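Local coordinates for protein amidohydrolase (Brucella melitensis biovar Abortus, PDB 4F0L) that binds one iron(III) ion in its metal site and is probably a metal-dependent deaminase of the amidohydrolase family, related to formimidoylglutamate deiminases, at residues B[64-69]-B[329-334]; B[299-304]-B[324-329]; B[123-128]-B[159-164]; B[71-76]-B[92-97]. All blocks are in the same frame, centred on the assembly; numbering follows the deposited sequence.

Contact 1. Residues B[64-69]-B[329-334]. With FE (Fe (III) ion), chain E.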
loop_
_atom_site.group_PDB
_atom_site.type_symbol
_atom_site.label_atom_id
_atom_site.label_comp_id
_atom_site.label_asym_id
_atom_site.label_seq_id
_atom_site.Cartn_x
_atom_site.Cartn_y
_atom_site.Cartn_z
ATOM N N LEU B 64 14.096 -4.928 -10.238
ATOM C CA LEU B 64 15.539 -5.187 -10.282
ATOM C C LEU B 64 16.084 -6.148 -9.215
ATOM O O LEU B 64 17.275 -6.370 -9.180
ATOM C CB LEU B 64 16.324 -3.862 -10.292
ATOM C CG LEU B 64 16.100 -2.808 -9.216
ATOM C CD1 LEU B 64 16.027 -3.443 -7.835
ATOM C CD2 LEU B 64 17.237 -1.803 -9.313
ATOM N N HIS B 65 15.221 -6.752 -8.385
ATOM C CA HIS B 65 15.688 -7.641 -7.289
ATOM C C HIS B 65 14.544 -8.485 -6.822
ATOM O O HIS B 65 13.542 -7.972 -6.301
ATOM C CB HIS B 65 16.201 -6.824 -6.117
ATOM C CG HIS B 65 16.864 -7.620 -5.036
ATOM N ND1 HIS B 65 18.120 -8.121 -5.171
ATOM C CD2 HIS B 65 16.444 -7.957 -3.761
ATOM C CE1 HIS B 65 18.449 -8.790 -4.045
ATOM N NE2 HIS B 65 17.444 -8.663 -3.173
ATOM N N SER B 66 14.699 -9.781 -7.041
ATOM C CA SER B 66 13.707 -10.803 -6.765
ATOM C C SER B 66 14.386 -12.084 -6.288
ATOM O O SER B 66 15.428 -12.469 -6.789
ATOM C CB SER B 66 12.903 -11.090 -8.032
ATOM O OG SER B 66 12.200 -12.308 -7.962
ATOM N N HIS B 67 13.785 -12.712 -5.282
ATOM C CA HIS B 67 14.040 -14.105 -4.949
ATOM C C HIS B 67 12.792 -14.863 -5.191
ATOM O O HIS B 67 11.892 -14.893 -4.333
ATOM C CB HIS B 67 14.461 -14.256 -3.492
ATOM C CG HIS B 67 15.433 -13.212 -3.049
ATOM N ND1 HIS B 67 16.632 -13.063 -3.623
ATOM C CD2 HIS B 67 15.337 -12.240 -2.073
ATOM C CE1 HIS B 67 17.279 -12.033 -3.017
ATOM N NE2 HIS B 67 16.481 -11.543 -2.078
ATOM N N ALA B 68 12.735 -15.535 -6.338
ATOM C CA ALA B 68 11.471 -16.063 -6.849
ATOM C C ALA B 68 10.805 -17.020 -5.863
ATOM O O ALA B 68 9.601 -16.957 -5.673
ATOM C CB ALA B 68 11.648 -16.736 -8.200
ATOM N N PHE B 69 11.580 -17.877 -5.203
ATOM C CA PHE B 69 10.991 -18.892 -4.315
ATOM C C PHE B 69 10.221 -18.306 -3.143
ATOM O O PHE B 69 9.303 -18.930 -2.654
ATOM C CB PHE B 69 12.046 -19.905 -3.823
ATOM C CG PHE B 69 12.994 -19.364 -2.786
ATOM C CD1 PHE B 69 12.693 -19.453 -1.445
ATOM C CD2 PHE B 69 14.205 -18.774 -3.161
ATOM C CE1 PHE B 69 13.579 -18.957 -0.489
ATOM C CE2 PHE B 69 15.090 -18.281 -2.219
ATOM C CZ PHE B 69 14.772 -18.368 -0.876
ATOM N N ASP B 329 11.675 -8.200 -4.298
ATOM C CA ASP B 329 12.590 -8.771 -3.277
ATOM C C ASP B 329 11.998 -10.036 -2.649
ATOM O O ASP B 329 12.165 -11.125 -3.229
ATOM C CB ASP B 329 12.991 -7.703 -2.247
ATOM C CG ASP B 329 14.046 -8.199 -1.222
ATOM O OD1 ASP B 329 14.557 -9.336 -1.349
ATOM O OD2 ASP B 329 14.402 -7.437 -0.306
ATOM N N SER B 330 11.324 -9.915 -1.504
ATOM C CA SER B 330 10.697 -11.075 -0.845
ATOM C C SER B 330 9.480 -11.507 -1.606
ATOM O O SER B 330 8.938 -12.617 -1.395
ATOM C CB SER B 330 10.282 -10.770 0.617
ATOM O OG SER B 330 9.191 -9.850 0.665
ATOM N N ASN B 331 9.026 -10.628 -2.499
ATOM C CA ASN B 331 7.854 -10.943 -3.346
ATOM C C ASN B 331 6.583 -11.161 -2.529
ATOM O O ASN B 331 5.626 -11.864 -2.967
ATOM C CB ASN B 331 8.173 -12.107 -4.286
ATOM C CG ASN B 331 9.250 -11.717 -5.333
ATOM O OD1 ASN B 331 9.146 -10.686 -5.941
ATOM N ND2 ASN B 331 10.259 -12.551 -5.538
ATOM N N VAL B 332 6.525 -10.519 -1.357
ATOM C CA VAL B 332 5.319 -10.600 -0.488
ATOM C C VAL B 332 4.110 -9.916 -1.140
ATOM O O VAL B 332 2.936 -10.382 -1.003
ATOM C CB VAL B 332 5.573 -10.033 0.932
ATOM C CG1 VAL B 332 5.982 -8.526 0.922
ATOM C CG2 VAL B 332 4.352 -10.239 1.821
ATOM N N LEU B 333 4.366 -8.839 -1.867
ATOM C CA LEU B 333 3.272 -8.057 -2.501
ATOM C C LEU B 333 3.835 -7.363 -3.740
ATOM O O LEU B 333 4.845 -6.659 -3.638
ATOM C CB LEU B 333 2.664 -7.000 -1.524
ATOM C CG LEU B 333 1.445 -6.152 -2.055
ATOM C CD1 LEU B 333 0.399 -7.031 -2.641
ATOM C CD2 LEU B 333 0.730 -5.360 -0.983
ATOM N N ILE B 334 3.201 -7.587 -4.883
ATOM C CA ILE B 334 3.743 -7.209 -6.195
ATOM C C ILE B 334 2.987 -5.976 -6.749
ATOM O O ILE B 334 1.816 -6.062 -6.979
ATOM C CB ILE B 334 3.608 -8.362 -7.236
ATOM C CG1 ILE B 334 4.181 -9.691 -6.718
ATOM C CG2 ILE B 334 4.275 -7.947 -8.561
ATOM C CD1 ILE B 334 5.618 -9.619 -6.186
HETATM FE FE FE E . 16.979 -9.579 -1.261
HETATM O O HOH W 1 16.674 -8.212 0.404
HETATM O O HOH W 2 16.624 -10.822 0.613
#
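His-65, His-67 and Asp-329 converge on one iron(III) ion. The two imidazoles bind through NE2, each 2.2 Å from the metal, while Asp-329 offers a single carboxylate oxygen, OD1, 2.4 Å from the iron. Imidazole nitrogen and carboxylate oxygen are both good ligands for a metal ion such as iron(III). In His-65, CG lies opposite the backbone N (chi1 -172°), which carries NE2 to the iron. The carboxylate runs alongside both rings and is turned steeply against them, its plane 67° from that of His-65 and 70° from that of His-67. His-67 NE2 and Asp-329 OD1 come within 3.0 Å because they share the metal, not because they are hydrogen-bonded. Two waters and His-241 complete the six ligand atoms.

Backbone hydrogen bonds fix the spacing behind these ligands. Asp-329 N donates to His-65 O at 2.7 Å, and His-67 N to Asp-329 O at 3.1 Å. They make a single bridge between Ser-66 and Asp-329 where strand 56-66 ends.

A side-chain amide adds a further link between the segments. Asn-331 ND2 reaches Ser-66 OG at 3.1 Å, the hydroxyl near the amide plane, and also makes a weak bond to His-67 O. Ser-66 OG is also bonded to Glu-127; the bond between His-67 ND1 and Phe-128 O, together with the metal at NE2, fixes the rotation of the His-67 ring.

The whole is the amidohydrolase metal site at the C-terminal mouth of a TIM barrel: a His-X-His pair on the first barrel strand, and an aspartate following the last.

Contact 2. Residues B[299-304]-B[324-329]. With FE (Fe (III) ion), chain E.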
loop_
_atom_site.group_PDB
_atom_site.type_symbol
_atom_site.label_atom_id
_atom_site.label_comp_id
_atom_site.label_asym_id
_atom_site.label_seq_id
_atom_site.Cartn_x
_atom_site.Cartn_y
_atom_site.Cartn_z
ATOM N N LEU B 299 16.397 -0.384 -4.507
ATOM C CA LEU B 299 15.462 -0.173 -3.410
ATOM C C LEU B 299 14.329 -1.200 -3.443
ATOM O O LEU B 299 13.739 -1.476 -4.507
ATOM C CB LEU B 299 14.901 1.256 -3.478
ATOM C CG LEU B 299 15.928 2.402 -3.424
ATOM C CD1 LEU B 299 15.210 3.769 -3.357
ATOM C CD2 LEU B 299 16.888 2.227 -2.215
ATOM N N CYS B 300 13.981 -1.702 -2.265
ATOM C CA CYS B 300 12.925 -2.685 -2.109
ATOM C C CYS B 300 11.970 -2.215 -1.023
ATOM O O CYS B 300 11.937 -2.792 0.057
ATOM C CB CYS B 300 13.538 -4.057 -1.770
ATOM S SG CYS B 300 14.783 -4.625 -3.001
ATOM N N PRO B 301 11.170 -1.158 -1.313
ATOM C CA PRO B 301 10.492 -0.474 -0.225
ATOM C C PRO B 301 9.454 -1.315 0.546
ATOM O O PRO B 301 9.398 -1.238 1.786
ATOM C CB PRO B 301 9.835 0.741 -0.904
ATOM C CG PRO B 301 10.594 0.959 -2.164
ATOM C CD PRO B 301 11.145 -0.378 -2.586
ATOM N N VAL B 302 8.640 -2.088 -0.176
ATOM C CA VAL B 302 7.659 -2.948 0.486
ATOM C C VAL B 302 8.303 -4.012 1.335
ATOM O O VAL B 302 7.905 -4.188 2.480
ATOM C CB VAL B 302 6.674 -3.552 -0.513
ATOM C CG1 VAL B 302 5.834 -4.692 0.095
ATOM C CG2 VAL B 302 5.818 -2.384 -1.014
ATOM N N THR B 303 9.313 -4.693 0.814
ATOM C CA THR B 303 10.019 -5.702 1.606
ATOM C C THR B 303 10.731 -5.076 2.793
ATOM O O THR B 303 10.688 -5.604 3.898
ATOM C CB THR B 303 11.004 -6.542 0.756
ATOM O OG1 THR B 303 10.260 -7.283 -0.218
ATOM C CG2 THR B 303 11.795 -7.574 1.637
ATOM N N GLU B 304 11.353 -3.919 2.595
ATOM C CA GLU B 304 12.063 -3.240 3.674
ATOM C C GLU B 304 11.086 -2.866 4.810
ATOM O O GLU B 304 11.420 -2.944 5.999
ATOM C CB GLU B 304 12.804 -1.992 3.128
ATOM C CG GLU B 304 14.101 -2.341 2.378
ATOM C CD GLU B 304 14.499 -1.343 1.302
ATOM O OE1 GLU B 304 14.096 -0.171 1.378
ATOM O OE2 GLU B 304 15.232 -1.728 0.368
ATOM N N PHE B 324 18.250 5.105 -8.963
ATOM C CA PHE B 324 17.660 3.953 -8.250
ATOM C C PHE B 324 16.697 3.164 -9.127
ATOM O O PHE B 324 16.223 3.668 -10.156
ATOM C CB PHE B 324 16.917 4.437 -6.993
ATOM C CG PHE B 324 15.537 4.985 -7.276
ATOM C CD1 PHE B 324 15.368 6.267 -7.724
ATOM C CD2 PHE B 324 14.407 4.173 -7.101
ATOM C CE1 PHE B 324 14.099 6.767 -8.010
ATOM C CE2 PHE B 324 13.127 4.656 -7.389
ATOM C CZ PHE B 324 12.985 5.968 -7.863
ATOM N N GLY B 325 16.434 1.926 -8.711
ATOM C CA GLY B 325 15.322 1.130 -9.185
ATOM C C GLY B 325 14.595 0.435 -8.032
ATOM O O GLY B 325 14.991 0.536 -6.851
ATOM N N ILE B 326 13.535 -0.282 -8.370
ATOM C CA ILE B 326 12.742 -0.994 -7.388
ATOM C C ILE B 326 12.693 -2.478 -7.663
ATOM O O ILE B 326 12.674 -2.923 -8.827
ATOM C CB ILE B 326 11.289 -0.472 -7.290
ATOM C CG1 ILE B 326 10.620 -0.430 -8.680
ATOM C CG2 ILE B 326 11.279 0.898 -6.599
ATOM C CD1 ILE B 326 9.118 -0.151 -8.644
ATOM N N GLY B 327 12.687 -3.235 -6.566
ATOM C CA GLY B 327 12.548 -4.667 -6.610
ATOM C C GLY B 327 11.581 -5.208 -5.577
ATOM O O GLY B 327 11.570 -4.771 -4.428
ATOM N N SER B 328 10.800 -6.204 -5.982
ATOM C CA SER B 328 9.819 -6.826 -5.085
ATOM C C SER B 328 10.473 -7.717 -4.012
ATOM O O SER B 328 9.873 -7.984 -2.979
ATOM C CB SER B 328 8.843 -7.641 -5.906
ATOM O OG SER B 328 8.073 -6.808 -6.749
ATOM N N ASP B 329 11.675 -8.200 -4.298
ATOM C CA ASP B 329 12.590 -8.771 -3.277
ATOM C C ASP B 329 11.998 -10.036 -2.649
ATOM O O ASP B 329 12.165 -11.125 -3.229
ATOM C CB ASP B 329 12.991 -7.703 -2.247
ATOM C CG ASP B 329 14.046 -8.199 -1.222
ATOM O OD1 ASP B 329 14.557 -9.336 -1.349
ATOM O OD2 ASP B 329 14.402 -7.437 -0.306
HETATM FE FE FE E . 16.979 -9.579 -1.261
HETATM O O HOH W 3 9.827 -4.887 -2.043
HETATM O O HOH W 1 16.674 -8.212 0.404
HETATM O O HOH W 2 16.624 -10.822 0.613
#
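Thr-303 lies across Asp-329 at about a right angle, its CG2 methyl 3.3 Å from Asp-329 OD2 and so beside the oxygen that is not the metal ligand. With CG2 anti to the backbone N (OG1 at chi1 -64°), the methyl faces the carboxylate while OG1 turns to Ser-328 O, 2.9 Å away, and is hydrogen-bonded to Ser-330. On the neighbouring flank Cys-300 SG packs 3.6 Å from Asp-329 CB, a soft, compact atom suited to a buried place.

Behind this, two parallel strands meet. Leu-299 N donates to Gly-325 O and Gly-327 N to Leu-299 O, each at 2.9 Å, while Leu-299 CD1 crosses the Phe-324 side chain, 3.9 Å from CD2. Glycine suits position Gly-327, where a side chain would start close to Cys-300 SG.

Cys-300 is the N-cap residue of helix 301-306, and Pro-301, which has no N-H to offer, suits the first turn. Cys-300 N donates to Glu-304 OE2 at 2.9 Å, the carboxylate met from above its plane. A water accepts from Thr-303 N and probably donates to Gly-327 O.

A methyl, a hydroxyl and a thiol sulfur thus line the side of Asp-329, restricting how it can turn while OD1 serves the iron.

Contact 3. Residues B[123-128]-B[159-164]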
loop_
_atom_site.group_PDB
_atom_site.type_symbol
_atom_site.label_atom_id
_atom_site.label_comp_id
_atom_site.label_asym_id
_atom_site.label_seq_id
_atom_site.Cartn_x
_atom_site.Cartn_y
_atom_site.Cartn_z
ATOM N N THR B 123 8.449 -5.415 -16.782
ATOM C CA THR B 123 8.781 -6.081 -18.050
ATOM C C THR B 123 10.107 -6.851 -18.054
ATOM O O THR B 123 10.430 -7.561 -19.026
ATOM C CB THR B 123 8.804 -5.066 -19.189
ATOM O OG1 THR B 123 9.620 -3.928 -18.837
ATOM C CG2 THR B 123 7.361 -4.590 -19.485
ATOM N N ARG B 124 10.869 -6.730 -16.969
ATOM C CA ARG B 124 12.147 -7.447 -16.804
ATOM C C ARG B 124 12.327 -7.730 -15.349
ATOM O O ARG B 124 11.896 -6.930 -14.516
ATOM C CB ARG B 124 13.366 -6.647 -17.326
ATOM C CG ARG B 124 14.709 -7.325 -17.121
ATOM C CD ARG B 124 15.846 -6.562 -17.791
ATOM N NE ARG B 124 15.736 -6.622 -19.245
ATOM C CZ ARG B 124 16.375 -7.484 -20.032
ATOM N NH1 ARG B 124 17.192 -8.409 -19.528
ATOM N NH2 ARG B 124 16.196 -7.419 -21.350
ATOM N N VAL B 125 12.959 -8.853 -15.044
ATOM C CA VAL B 125 13.252 -9.163 -13.679
ATOM C C VAL B 125 14.727 -9.402 -13.494
ATOM O O VAL B 125 15.390 -9.995 -14.345
ATOM C CB VAL B 125 12.417 -10.366 -13.139
ATOM C CG1 VAL B 125 12.696 -11.650 -13.924
ATOM C CG2 VAL B 125 12.687 -10.535 -11.625
ATOM N N GLY B 126 15.227 -8.908 -12.368
ATOM C CA GLY B 126 16.585 -9.185 -11.901
ATOM C C GLY B 126 16.533 -10.229 -10.841
ATOM O O GLY B 126 16.208 -9.939 -9.699
ATOM N N GLU B 127 16.729 -11.476 -11.239
ATOM C CA GLU B 127 16.595 -12.614 -10.348
ATOM C C GLU B 127 17.911 -12.884 -9.617
ATOM O O GLU B 127 18.867 -13.371 -10.189
ATOM C CB GLU B 127 16.159 -13.861 -11.106
ATOM C CG GLU B 127 15.841 -15.052 -10.214
ATOM C CD GLU B 127 14.710 -14.807 -9.216
ATOM O OE1 GLU B 127 13.731 -14.088 -9.549
ATOM O OE2 GLU B 127 14.801 -15.351 -8.092
ATOM N N PHE B 128 17.904 -12.544 -8.346
ATOM C CA PHE B 128 19.059 -12.595 -7.464
ATOM C C PHE B 128 18.952 -13.993 -6.863
ATOM O O PHE B 128 18.276 -14.216 -5.830
ATOM C CB PHE B 128 18.891 -11.468 -6.425
ATOM C CG PHE B 128 20.087 -11.207 -5.547
ATOM C CD1 PHE B 128 20.342 -12.006 -4.440
ATOM C CD2 PHE B 128 20.869 -10.104 -5.745
ATOM C CE1 PHE B 128 21.410 -11.720 -3.575
ATOM C CE2 PHE B 128 21.924 -9.808 -4.898
ATOM C CZ PHE B 128 22.196 -10.617 -3.805
ATOM N N MET B 159 8.774 -12.961 -19.834
ATOM C CA MET B 159 9.377 -11.935 -18.979
ATOM C C MET B 159 10.866 -11.761 -19.330
ATOM O O MET B 159 11.568 -12.756 -19.555
ATOM C CB MET B 159 9.254 -12.375 -17.516
ATOM C CG MET B 159 10.092 -11.574 -16.536
ATOM S SD MET B 159 9.538 -9.859 -16.434
ATOM C CE MET B 159 8.379 -10.053 -15.077
ATOM N N GLY B 160 11.333 -10.504 -19.404
ATOM C CA GLY B 160 12.764 -10.233 -19.668
ATOM C C GLY B 160 13.549 -10.679 -18.453
ATOM O O GLY B 160 13.041 -10.603 -17.355
ATOM N N LEU B 161 14.765 -11.170 -18.647
ATOM C CA LEU B 161 15.557 -11.731 -17.535
ATOM C C LEU B 161 16.986 -11.185 -17.512
ATOM O O LEU B 161 17.741 -11.338 -18.468
ATOM C CB LEU B 161 15.611 -13.264 -17.652
ATOM C CG LEU B 161 16.422 -14.030 -16.584
ATOM C CD1 LEU B 161 15.913 -13.759 -15.168
ATOM C CD2 LEU B 161 16.376 -15.535 -16.897
ATOM N N THR B 162 17.328 -10.538 -16.420
ATOM C CA THR B 162 18.693 -10.379 -16.026
ATOM C C THR B 162 18.944 -11.332 -14.878
ATOM O O THR B 162 18.491 -11.120 -13.750
ATOM C CB THR B 162 19.001 -8.928 -15.637
ATOM O OG1 THR B 162 18.816 -8.094 -16.783
ATOM C CG2 THR B 162 20.404 -8.799 -15.112
ATOM N N LEU B 163 19.674 -12.388 -15.159
ATOM C CA LEU B 163 19.898 -13.452 -14.199
ATOM C C LEU B 163 21.185 -13.178 -13.454
ATOM O O LEU B 163 22.218 -12.911 -14.070
ATOM C CB LEU B 163 19.967 -14.801 -14.907
ATOM C CG LEU B 163 20.261 -16.056 -14.092
ATOM C CD1 LEU B 163 19.084 -16.380 -13.167
ATOM C CD2 LEU B 163 20.532 -17.193 -15.074
ATOM N N LEU B 164 21.104 -13.217 -12.122
ATOM C CA LEU B 164 22.212 -12.822 -11.257
ATOM C C LEU B 164 22.491 -13.956 -10.234
ATOM O O LEU B 164 22.044 -13.901 -9.080
ATOM C CB LEU B 164 21.843 -11.519 -10.541
ATOM C CG LEU B 164 21.529 -10.320 -11.456
ATOM C CD1 LEU B 164 20.819 -9.233 -10.652
ATOM C CD2 LEU B 164 22.756 -9.758 -12.175
#
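Arg-124 and Thr-162 make the side-chain hydrogen bond of this strand pair: NH1 donates to OG1 at 3.2 Å, the hydroxyl tilted 23° from the guanidinium plane. The arginine starts extended and bends at chi3 (-68°), which folds its head over Gly-160 and Leu-161, so that one guanidinium face lies on their backbone. The long reach of arginine is useful here, since its other amino group, NH2, is hydrogen-bonded to Gly-208 O; Thr-162 OG1 is likewise bonded to Met-380 O.

Beneath this runs a regular parallel ladder. Gly-160 N donates to Thr-123 O, Val-125 N to Gly-160 O at 2.9 Å, Thr-162 N to Val-125 O at 2.9 Å, Glu-127 N to Thr-162 O, and Leu-164 N to Glu-127 O. The axes are 4.5 Å apart at closest and differ by 17°. Gly-160 sits where the chains approach most closely, its CA 4.0 Å from Arg-124 CA, and a side chain there would press on Thr-123 O and Arg-124 CB.

On the other face, beneath helices 103-119 and 145-157, Val-125 CG1 meets Met-159 CG at 3.7 Å, the two side chains crossing at about a right angle, and also touches Leu-161 CD1. The flexible methionine curls back to set SD 3.4 Å from Arg-124 N. Toward strand 160-164 Glu-127 offers its CB, 4.1 Å from Leu-161 CD1.

Arg-124 and Thr-162 thus hold each other's polar ends on a face shared with Leu-164 and Phe-128; the other is mainly aliphatic except for Glu-127, whose carboxylate is hydrogen-bonded by Tyr-114, Ser-66 and Ala-68.

Contact 4. Residues B[71-76]-B[92-97]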
loop_
_atom_site.group_PDB
_atom_site.type_symbol
_atom_site.label_atom_id
_atom_site.label_comp_id
_atom_site.label_asym_id
_atom_site.label_seq_id
_atom_site.Cartn_x
_atom_site.Cartn_y
_atom_site.Cartn_z
ATOM N N TYR B 71 8.182 -15.943 -3.176
ATOM C CA TYR B 71 6.786 -15.692 -3.566
ATOM C C TYR B 71 5.876 -16.767 -2.976
ATOM O O TYR B 71 4.721 -16.511 -2.675
ATOM C CB TYR B 71 6.659 -15.721 -5.074
ATOM C CG TYR B 71 5.286 -15.454 -5.692
ATOM C CD1 TYR B 71 4.716 -14.178 -5.688
ATOM C CD2 TYR B 71 4.609 -16.478 -6.365
ATOM C CE1 TYR B 71 3.478 -13.939 -6.280
ATOM C CE2 TYR B 71 3.398 -16.255 -6.980
ATOM C CZ TYR B 71 2.819 -14.978 -6.925
ATOM O OH TYR B 71 1.613 -14.777 -7.557
ATOM N N GLY B 72 6.385 -17.991 -2.869
ATOM C CA GLY B 72 5.607 -19.075 -2.271
ATOM C C GLY B 72 5.246 -18.836 -0.806
ATOM O O GLY B 72 4.241 -19.340 -0.332
ATOM N N MET B 73 6.039 -18.049 -0.095
ATOM C CA MET B 73 5.784 -17.805 1.323
ATOM C C MET B 73 5.057 -16.495 1.579
ATOM O O MET B 73 4.785 -16.161 2.740
ATOM C CB MET B 73 7.089 -17.863 2.140
ATOM C CG MET B 73 7.919 -16.585 2.103
ATOM S SD MET B 73 9.593 -16.808 2.769
ATOM C CE MET B 73 9.390 -15.991 4.361
ATOM N N ALA B 74 4.692 -15.777 0.520
ATOM C CA ALA B 74 4.046 -14.471 0.672
ATOM C C ALA B 74 2.757 -14.608 1.496
ATOM O O ALA B 74 1.903 -15.443 1.194
ATOM C CB ALA B 74 3.760 -13.860 -0.692
ATOM N N GLY B 75 2.633 -13.792 2.549
ATOM C CA GLY B 75 1.447 -13.797 3.391
ATOM C C GLY B 75 1.479 -14.826 4.507
ATOM O O GLY B 75 0.615 -14.810 5.362
ATOM N N LEU B 76 2.492 -15.688 4.515
ATOM C CA LEU B 76 2.647 -16.721 5.493
ATOM C C LEU B 76 3.614 -16.356 6.635
ATOM O O LEU B 76 3.662 -17.082 7.590
ATOM C CB LEU B 76 3.065 -18.047 4.812
ATOM C CG LEU B 76 2.146 -18.570 3.659
ATOM C CD1 LEU B 76 2.634 -19.902 3.086
ATOM C CD2 LEU B 76 0.691 -18.755 4.067
ATOM N N GLU B 92 12.285 -18.910 9.798
ATOM C CA GLU B 92 11.789 -20.300 9.877
ATOM C C GLU B 92 10.999 -20.661 8.614
ATOM O O GLU B 92 11.225 -21.719 8.023
ATOM C CB GLU B 92 10.928 -20.562 11.127
ATOM C CG GLU B 92 10.213 -21.919 11.089
ATOM C CD GLU B 92 9.720 -22.415 12.448
ATOM O OE1 GLU B 92 9.138 -21.613 13.215
ATOM O OE2 GLU B 92 9.899 -23.628 12.743
ATOM N N ILE B 93 10.072 -19.784 8.216
ATOM C CA ILE B 93 9.262 -20.029 7.036
ATOM C C ILE B 93 10.175 -19.988 5.802
ATOM O O ILE B 93 10.088 -20.863 4.953
ATOM C CB ILE B 93 8.083 -19.051 6.901
ATOM C CG1 ILE B 93 7.145 -19.122 8.132
ATOM C CG2 ILE B 93 7.295 -19.345 5.631
ATOM C CD1 ILE B 93 6.626 -20.507 8.497
ATOM N N MET B 94 11.088 -19.024 5.740
ATOM C CA MET B 94 11.948 -18.895 4.575
ATOM C C MET B 94 12.803 -20.161 4.377
ATOM O O MET B 94 12.883 -20.680 3.259
ATOM C CB MET B 94 12.826 -17.648 4.648
ATOM C CG MET B 94 13.508 -17.339 3.315
ATOM S SD MET B 94 15.116 -18.164 3.109
ATOM C CE MET B 94 16.120 -16.948 3.966
ATOM N N TYR B 95 13.408 -20.661 5.457
ATOM C CA TYR B 95 14.208 -21.886 5.383
ATOM C C TYR B 95 13.346 -23.162 5.150
ATOM O O TYR B 95 13.798 -24.073 4.484
ATOM C CB TYR B 95 15.158 -22.027 6.593
ATOM C CG TYR B 95 16.398 -21.175 6.433
ATOM C CD1 TYR B 95 17.465 -21.612 5.651
ATOM C CD2 TYR B 95 16.488 -19.902 7.019
ATOM C CE1 TYR B 95 18.591 -20.818 5.475
ATOM C CE2 TYR B 95 17.608 -19.105 6.850
ATOM C CZ TYR B 95 18.655 -19.560 6.070
ATOM O OH TYR B 95 19.765 -18.758 5.895
ATOM N N LYS B 96 12.107 -23.217 5.644
ATOM C CA LYS B 96 11.218 -24.331 5.287
ATOM C C LYS B 96 11.053 -24.437 3.764
ATOM O O LYS B 96 11.231 -25.521 3.206
ATOM C CB LYS B 96 9.852 -24.213 5.945
ATOM C CG LYS B 96 8.858 -25.268 5.461
ATOM C CD LYS B 96 7.651 -25.397 6.377
ATOM C CE LYS B 96 6.487 -26.081 5.662
ATOM N NZ LYS B 96 5.413 -26.532 6.596
ATOM N N PHE B 97 10.755 -23.313 3.096
ATOM C CA PHE B 97 10.681 -23.286 1.625
ATOM C C PHE B 97 12.050 -23.551 0.967
ATOM O O PHE B 97 12.148 -24.384 0.073
ATOM C CB PHE B 97 10.112 -21.955 1.096
ATOM C CG PHE B 97 8.613 -21.881 1.135
ATOM C CD1 PHE B 97 7.949 -21.770 2.354
ATOM C CD2 PHE B 97 7.860 -21.966 -0.038
ATOM C CE1 PHE B 97 6.560 -21.717 2.403
ATOM C CE2 PHE B 97 6.480 -21.917 0.004
ATOM C CZ PHE B 97 5.829 -21.789 1.225
#
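The loop that follows the first barrel strand, 56-66, packs here on helix 88-100, the next helix in the chain, through apolar groups and without a hydrogen bond across the contact. Met-73 is the central residue. Its CB stands over one face of the Phe-97 ring in a CH-pi contact, 4.1 Å from the ring centroid and 19° off the normal, and the same CB touches Ile-93 CG2 at 3.8 Å. Met-73 CG lies between the backbone N and the carbonyl carbon (chi1 81°), which sends the thioether along the helix surface to Met-94: SD is 3.6 Å from Met-94 CA, and CE 3.8 Å from Met-94 CB. An unbranched, pliable methionine suits such a path over a helix.

Phe-97 also presses on the loop backbone, its CZ 3.3 Å from Gly-72 O. Gly-72 fits its place, because a side chain there would run into the ring. Leu-76 crosses Phe-97 at about a right angle, with CD1 4.2 Å from CZ, while its carbonyl O lies near Ile-93 CG1. A type II beta turn from Met-73 to Leu-76 brings both residues to the helix; Gly-75 takes the positive phi (86°) that this turn needs.

Helix 442-457 packs against Phe-97 and Leu-76, and Val-410 of the second subunit also touches Leu-76. With no polar bond across it, the contact rests on close fit and dispersion between sulfur, aliphatic and aromatic groups.

Contact 1 joins the first barrel strand, 56-66, to the loop after strand 323-326. Along the chain contacts 4 and then 3 fall between its segments, and contact 2 closes at Asp-329, where the second segment of contact 1 begins. Contact 2 shares the iron with contact 1, about 9 Å away between centres. Contact 3, about 11 Å from contact 1 between centres, extends the same sheet through strand 122-129, neighbour of 56-66, and supplies second-shell partners. Contact 4 lies outermost, about 12 Å from contact 1 and 21 Å from contact 3 between centres, and like contact 1 it reaches the second subunit. Distant strands of one barrel thus meet at the metal, with a loop-helix layer beside it.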